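Local structure of putative phenazine biosynthesis PhzC/PhzF protein (Clostridium difficile, 4DUN) at residues Ala49-Val52 with Asn57-Leu60; His74-Ala79 with Ile94-Gln99; Leu103-Thr106 with Leu111-Met114. The protein probably acts as an isomerase of the PhzF family, whose fold is related to that of diaminopimelate epimerase. One frame throughout, in Å; residues are numbered along the deposited sequence.

Interaction 1: Ala49-Val52 with Asn57-Leu60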
# COMPACT_ATOMS: atom_id res chain seq x y z
N ALA A 49 -9.59 8.74 -4.02
CA ALA A 49 -10.73 9.64 -4.22
C ALA A 49 -11.24 9.47 -5.65
O ALA A 49 -10.44 9.33 -6.58
CB ALA A 49 -10.31 11.08 -3.97
N PHE A 50 -12.56 9.42 -5.82
CA PHE A 50 -13.18 9.29 -7.14
C PHE A 50 -14.03 10.49 -7.36
O PHE A 50 -14.96 10.73 -6.58
CB PHE A 50 -14.03 8.00 -7.24
CG PHE A 50 -13.22 6.75 -7.18
CD1 PHE A 50 -12.90 6.16 -5.95
CD2 PHE A 50 -12.75 6.15 -8.34
CE1 PHE A 50 -12.06 5.04 -5.89
CE2 PHE A 50 -11.93 5.01 -8.28
CZ PHE A 50 -11.59 4.47 -7.06
N VAL A 51 -13.73 11.27 -8.40
CA VAL A 51 -14.47 12.48 -8.75
C VAL A 51 -15.27 12.20 -10.01
O VAL A 51 -14.69 11.84 -11.05
CB VAL A 51 -13.54 13.72 -8.94
CG1 VAL A 51 -14.33 14.95 -9.43
CG2 VAL A 51 -12.75 14.05 -7.67
N VAL A 52 -16.60 12.38 -9.94
CA VAL A 52 -17.46 12.25 -11.11
C VAL A 52 -17.78 13.65 -11.57
O VAL A 52 -18.43 14.41 -10.83
CB VAL A 52 -18.75 11.40 -10.89
CG1 VAL A 52 -19.62 11.38 -12.16
CG2 VAL A 52 -18.42 9.98 -10.45
N ASN A 57 -21.85 19.97 -11.52
CA ASN A 57 -21.36 19.54 -10.19
C ASN A 57 -20.28 18.43 -10.20
O ASN A 57 -20.09 17.74 -11.20
CB ASN A 57 -22.54 19.07 -9.31
CG ASN A 57 -23.19 17.75 -9.70
OD1 ASN A 57 -22.58 16.67 -9.66
ND2 ASN A 57 -24.49 17.80 -10.00
N TYR A 58 -19.61 18.24 -9.03
CA TYR A 58 -18.66 17.15 -8.79
C TYR A 58 -19.15 16.27 -7.67
O TYR A 58 -19.36 16.77 -6.56
CB TYR A 58 -17.23 17.62 -8.41
CG TYR A 58 -16.54 18.48 -9.43
CD1 TYR A 58 -16.14 17.96 -10.66
CD2 TYR A 58 -16.20 19.80 -9.14
CE1 TYR A 58 -15.50 18.77 -11.61
CE2 TYR A 58 -15.53 20.60 -10.06
CZ TYR A 58 -15.19 20.08 -11.30
OH TYR A 58 -14.57 20.89 -12.22
N GLU A 59 -19.31 14.97 -7.93
CA GLU A 59 -19.60 13.99 -6.88
C GLU A 59 -18.29 13.44 -6.45
O GLU A 59 -17.46 13.11 -7.31
CB GLU A 59 -20.51 12.86 -7.38
CG GLU A 59 -21.97 13.25 -7.46
CD GLU A 59 -22.83 12.07 -7.86
OE1 GLU A 59 -22.51 10.92 -7.48
OE2 GLU A 59 -23.83 12.31 -8.58
N LEU A 60 -18.06 13.35 -5.15
CA LEU A 60 -16.78 12.87 -4.61
C LEU A 60 -17.01 11.75 -3.62
O LEU A 60 -17.79 11.91 -2.68
CB LEU A 60 -16.01 14.04 -3.94
CG LEU A 60 -14.72 13.72 -3.11
CD1 LEU A 60 -13.61 13.10 -3.99
CD2 LEU A 60 -14.21 14.97 -2.36
O HOH W 1 -21.17 14.48 -10.85

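Interaction 2: His74-Ala79 with Ile94-Gln99. With NI (nickel (II) ion), chain D; SO4 (sulfate ion), chain B.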
# COMPACT_ATOMS: atom_id res chain seq x y z
N HIS A 74 -8.23 15.26 4.15
CA HIS A 74 -6.91 15.31 3.49
C HIS A 74 -7.00 14.81 2.02
O HIS A 74 -6.38 15.45 1.14
CB HIS A 74 -5.83 14.55 4.32
CG HIS A 74 -6.23 13.15 4.75
ND1 HIS A 74 -6.01 12.05 3.94
CD2 HIS A 74 -6.78 12.72 5.92
CE1 HIS A 74 -6.44 10.99 4.62
NE2 HIS A 74 -6.94 11.34 5.80
N ALA A 75 -7.81 13.77 1.72
CA ALA A 75 -7.94 13.34 0.31
C ALA A 75 -8.80 14.32 -0.48
O ALA A 75 -8.62 14.43 -1.69
CB ALA A 75 -8.51 11.92 0.20
N THR A 76 -9.70 15.07 0.22
CA THR A 76 -10.52 16.09 -0.42
C THR A 76 -9.61 17.23 -0.92
O THR A 76 -9.83 17.74 -2.03
CB THR A 76 -11.63 16.59 0.51
OG1 THR A 76 -12.46 15.46 0.84
CG2 THR A 76 -12.52 17.67 -0.15
N LEU A 77 -8.59 17.61 -0.12
CA LEU A 77 -7.61 18.64 -0.53
C LEU A 77 -6.90 18.15 -1.82
O LEU A 77 -6.80 18.92 -2.79
CB LEU A 77 -6.61 18.88 0.62
CG LEU A 77 -5.66 20.09 0.47
CD1 LEU A 77 -5.21 20.60 1.84
CD2 LEU A 77 -4.40 19.70 -0.32
N ALA A 78 -6.45 16.87 -1.84
CA ALA A 78 -5.81 16.29 -3.03
C ALA A 78 -6.74 16.38 -4.27
O ALA A 78 -6.27 16.74 -5.35
CB ALA A 78 -5.40 14.84 -2.78
N ALA A 79 -8.02 16.02 -4.10
CA ALA A 79 -9.00 16.08 -5.21
C ALA A 79 -9.16 17.55 -5.72
O ALA A 79 -9.20 17.75 -6.93
CB ALA A 79 -10.35 15.54 -4.75
N ILE A 94 -14.04 25.16 -5.33
CA ILE A 94 -14.35 23.79 -5.72
C ILE A 94 -15.40 23.25 -4.74
O ILE A 94 -15.16 23.20 -3.53
CB ILE A 94 -13.10 22.88 -5.83
CG1 ILE A 94 -11.99 23.44 -6.78
CG2 ILE A 94 -13.48 21.47 -6.28
CD1 ILE A 94 -10.82 24.11 -6.05
N ASP A 95 -16.59 22.89 -5.27
CA ASP A 95 -17.68 22.29 -4.49
C ASP A 95 -17.75 20.82 -4.80
O ASP A 95 -17.79 20.45 -5.98
CB ASP A 95 -19.04 22.95 -4.81
CG ASP A 95 -19.21 24.35 -4.25
OD1 ASP A 95 -18.41 24.74 -3.39
OD2 ASP A 95 -20.18 25.03 -4.64
N PHE A 96 -17.83 20.00 -3.75
CA PHE A 96 -17.99 18.54 -3.88
C PHE A 96 -19.24 18.07 -3.18
O PHE A 96 -19.48 18.46 -2.04
CB PHE A 96 -16.80 17.81 -3.27
CG PHE A 96 -15.46 18.01 -3.93
CD1 PHE A 96 -15.19 17.46 -5.17
CD2 PHE A 96 -14.43 18.67 -3.25
CE1 PHE A 96 -13.93 17.59 -5.76
CE2 PHE A 96 -13.15 18.77 -3.82
CZ PHE A 96 -12.91 18.23 -5.08
N PHE A 97 -20.00 17.16 -3.82
CA PHE A 97 -21.15 16.53 -3.20
C PHE A 97 -20.73 15.14 -2.78
O PHE A 97 -20.27 14.34 -3.60
CB PHE A 97 -22.36 16.55 -4.13
CG PHE A 97 -22.91 17.96 -4.25
CD1 PHE A 97 -22.53 18.77 -5.31
CD2 PHE A 97 -23.71 18.49 -3.25
CE1 PHE A 97 -22.98 20.10 -5.39
CE2 PHE A 97 -24.18 19.81 -3.35
CZ PHE A 97 -23.82 20.60 -4.41
N THR A 98 -20.83 14.86 -1.46
CA THR A 98 -20.35 13.62 -0.85
C THR A 98 -21.41 12.94 0.03
O THR A 98 -22.48 13.51 0.27
CB THR A 98 -19.12 13.92 0.04
OG1 THR A 98 -19.56 14.47 1.30
CG2 THR A 98 -18.08 14.86 -0.64
N GLN A 99 -21.04 11.79 0.62
CA GLN A 99 -21.86 11.03 1.58
C GLN A 99 -22.23 11.88 2.79
O GLN A 99 -23.24 11.62 3.43
CB GLN A 99 -21.09 9.79 2.08
CG GLN A 99 -20.87 8.71 1.03
CD GLN A 99 -22.06 7.82 0.82
OE1 GLN A 99 -23.16 8.07 1.33
NE2 GLN A 99 -21.86 6.76 0.07
NI NI D . -7.86 10.28 7.28
S SO4 B . -9.38 15.09 7.95
O1 SO4 B . -10.11 13.97 7.37
O2 SO4 B . -10.19 16.33 7.91
O3 SO4 B . -9.10 14.75 9.31
O4 SO4 B . -8.17 15.31 7.18

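Interaction 3: Leu103-Thr106 with Leu111-Met114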
# COMPACT_ATOMS: atom_id res chain seq x y z
N LEU A 103 -19.09 19.80 0.37
CA LEU A 103 -17.80 20.27 0.88
C LEU A 103 -17.25 21.33 -0.05
O LEU A 103 -17.23 21.14 -1.28
CB LEU A 103 -16.77 19.14 1.06
CG LEU A 103 -17.16 17.94 1.92
CD1 LEU A 103 -16.09 16.87 1.80
CD2 LEU A 103 -17.36 18.32 3.39
N GLU A 104 -16.82 22.45 0.51
CA GLU A 104 -16.22 23.50 -0.32
C GLU A 104 -14.73 23.59 -0.03
O GLU A 104 -14.32 23.47 1.12
CB GLU A 104 -16.88 24.86 -0.09
CG GLU A 104 -16.36 25.93 -1.03
CD GLU A 104 -17.24 27.16 -1.18
OE1 GLU A 104 -16.89 28.20 -0.59
OE2 GLU A 104 -18.26 27.08 -1.89
N VAL A 105 -13.92 23.78 -1.08
CA VAL A 105 -12.46 23.96 -0.97
C VAL A 105 -12.15 25.26 -1.74
O VAL A 105 -12.66 25.45 -2.85
CB VAL A 105 -11.60 22.75 -1.45
CG1 VAL A 105 -10.11 23.01 -1.21
CG2 VAL A 105 -12.04 21.46 -0.76
N THR A 106 -11.36 26.17 -1.13
CA THR A 106 -10.97 27.41 -1.80
C THR A 106 -9.48 27.38 -2.07
O THR A 106 -8.70 27.08 -1.16
CB THR A 106 -11.36 28.65 -0.98
OG1 THR A 106 -12.77 28.62 -0.75
CG2 THR A 106 -11.00 29.95 -1.70
N LEU A 111 -2.39 27.41 -1.98
CA LEU A 111 -2.88 26.87 -0.72
C LEU A 111 -4.34 26.47 -0.89
O LEU A 111 -5.11 27.18 -1.52
CB LEU A 111 -2.80 27.90 0.40
CG LEU A 111 -1.46 28.11 1.09
CD1 LEU A 111 -1.45 29.41 1.87
CD2 LEU A 111 -1.12 26.93 1.98
N TYR A 112 -4.73 25.33 -0.33
CA TYR A 112 -6.11 24.88 -0.42
C TYR A 112 -6.75 25.02 0.94
O TYR A 112 -6.27 24.47 1.91
CB TYR A 112 -6.18 23.46 -0.99
CG TYR A 112 -5.75 23.46 -2.43
CD1 TYR A 112 -6.68 23.59 -3.44
CD2 TYR A 112 -4.41 23.41 -2.77
CE1 TYR A 112 -6.28 23.63 -4.75
CE2 TYR A 112 -4.01 23.45 -4.07
CZ TYR A 112 -4.95 23.56 -5.06
OH TYR A 112 -4.56 23.61 -6.37
N GLU A 113 -7.84 25.78 1.00
CA GLU A 113 -8.52 26.10 2.24
C GLU A 113 -9.82 25.36 2.52
O GLU A 113 -10.68 25.25 1.65
CB GLU A 113 -8.82 27.61 2.29
CG GLU A 113 -7.64 28.50 1.96
CD GLU A 113 -7.99 29.97 1.97
OE1 GLU A 113 -9.16 30.31 1.69
OE2 GLU A 113 -7.10 30.79 2.26
N MET A 114 -9.95 24.87 3.74
CA MET A 114 -11.17 24.16 4.15
C MET A 114 -11.64 24.73 5.49
O MET A 114 -10.85 24.90 6.42
CB MET A 114 -10.93 22.64 4.25
CG MET A 114 -10.35 22.05 2.96
SD MET A 114 -9.98 20.26 2.99
CE MET A 114 -8.68 20.18 4.19
O HOH W 2 -13.05 27.52 1.79

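Interaction 1: Ala49-Val52 with Asn57-Leu60
Ala49 meets Leu60 where two strands of a beta hairpin, 47-54 and 57-63, run antiparallel, and their contact illustrates how one strand pair can serve two different faces. Ala49 stands two residues after Glu47, the predicted active-site residue, and its CB lies 3.9 Å from Leu60 CD1. At Phe50 the contact passes to the backbone: its O receives a CA-H...O contact from Leu60, with CA 3.4 Å away, while the phenyl ring leads off from the hairpin partner. Val51 then faces Leu60 as a non-hydrogen-bonded pair and shares the Ala49 side of the sheet. Its two methyls divide the work. CG1, anti to the backbone N (chi1 175°), passes obliquely by the Tyr58 ring, 3.7 Å from CD1, whereas CG2 reaches Leu60 CD1, so that this one leucine branch touches both Ala49 and Val51. Val52 forms the hydrogen-bonded pair with Glu59. The bond from Val52 N to Glu59 O is 2.9 Å and almost straight at 170°; the return bond from Glu59 N to Val52 O measures 3.1 Å. Both donors lie in the carbonyl planes. Val52 O also meets the CA-H of Tyr58 and a water 2.7 Å away, which probably links it to OD1 of the poorly ordered Asn57. On this second face Val52 CB and Glu59 CB stand 4.2 Å apart, and the Glu59 carboxylate turns to a salt bridge with Arg30. Among the neighbouring elements, Val51, Tyr58 and Leu60 pack on helix 73-87; on the other side Phe50 reaches Met36 and Ile39 of helix 33-43, and strands 20-27 and 93-98 extend the sheet beyond the two hairpin members.

Interaction 2: His74-Ala79 with Ile94-Gln99
Phe96 carries its ring against the helical residues Thr76 and Ala79, one turn apart along helix 73-87. This is a helix-on-sheet contact of the diaminopimelate epimerase-like fold, in which strongly curved strands wrap a central helix. Two corners of the ring do the touching. CD2 meets Thr76 CG2 at 3.8 Å, and CZ meets Ala79 CB at 3.7 Å; both methyls come in obliquely. In Thr76 a chi1 of -60° sets OG1 opposite the carbonyl carbon and leaves the methyl to meet the ring; the hydroxyl turns back along the helix to bond with Cys72 O, and so is satisfied without facing the phenyl group. Within strand 93-98, Ile94 CG2 lies 3.5 Å above one face of the Phe96 ring, displaced toward its rim, and probably helps to limit its rotation. The same helix starts at a metal and anion site. His74 NE2 binds the nickel ion, whose other five ligand atoms lie outside both segments. A sulfate, probably from the crystallisation liquor, is held by Gly73 N, Gly204 N and Ser205 OG, and its O4 takes a further, weak hydrogen bond of 3.0 Å from His74 N.

Interaction 3: Leu103-Thr106 with Leu111-Met114
The beta hairpin of strands 101-108 and 111-117 brings Val105 and Thr106 against Tyr112, Glu113 and Met114, and it serves as an example of a strand pair with one apolar and one polar side. On the apolar side Val105 sits between two partners. A chi1 of -176° swings its CG1 to the carbonyl side, where it reaches Tyr112 CB at 4.0 Å and lies at the edge of the tyrosine ring, near its plane. Its CG2 touches Met114 CG at 4.1 Å, the valine and methionine side chains running alongside each other in the same direction. Helix 73-87 covers this side: Val105 packs on Ala80, and Tyr112 on Leu77, Tyr81 and Asn85. Thr106 and Glu113 form the hydrogen-bonded antiparallel pair. Thr106 N reaches a lone pair of Glu113 O at 3.0 Å, and Glu113 N returns a bond of 2.7 Å to Thr106 O with an angle of 168° at the hydrogen. The same Glu113 O also receives the CA-H of Val105, with CA 3.4 Å away. A water that donates to Glu113 O at 3.3 Å also bonds to the hydroxyl of Thr106. The extended Glu113 chain passes across Thr106, bringing OE1 to 3.8 Å from its CB. The chemistry therefore gives Glu113 O three approaches, from an amide, a CA-H and a water, while OE2 of the carboxylate is held by Asn108 and, through a long and weak ion pair, by Lys246, which would favour the charged form on the polar side of the hairpin.

Overall arrangement
The three contacts follow one another along the chain and meet around a common element, helix 73-87. Interactions 1 and 2 have centres about 7 Å apart, interactions 2 and 3 about 9 Å, and interactions 1 and 3 about 15 Å, the last pair without touching. Strand 93-98 of interaction 2 is the middle piece: parallel to strand 57-63 and antiparallel to strand 101-108, it is hydrogen-bonded through Phe97 to Tyr58 and Leu60 and through Phe96 to Leu103. Leu77 of the helix packs on Tyr112. Two hairpins are thus joined into a curved wall about one helix, whose first turn reaches the nickel and sulfate sites.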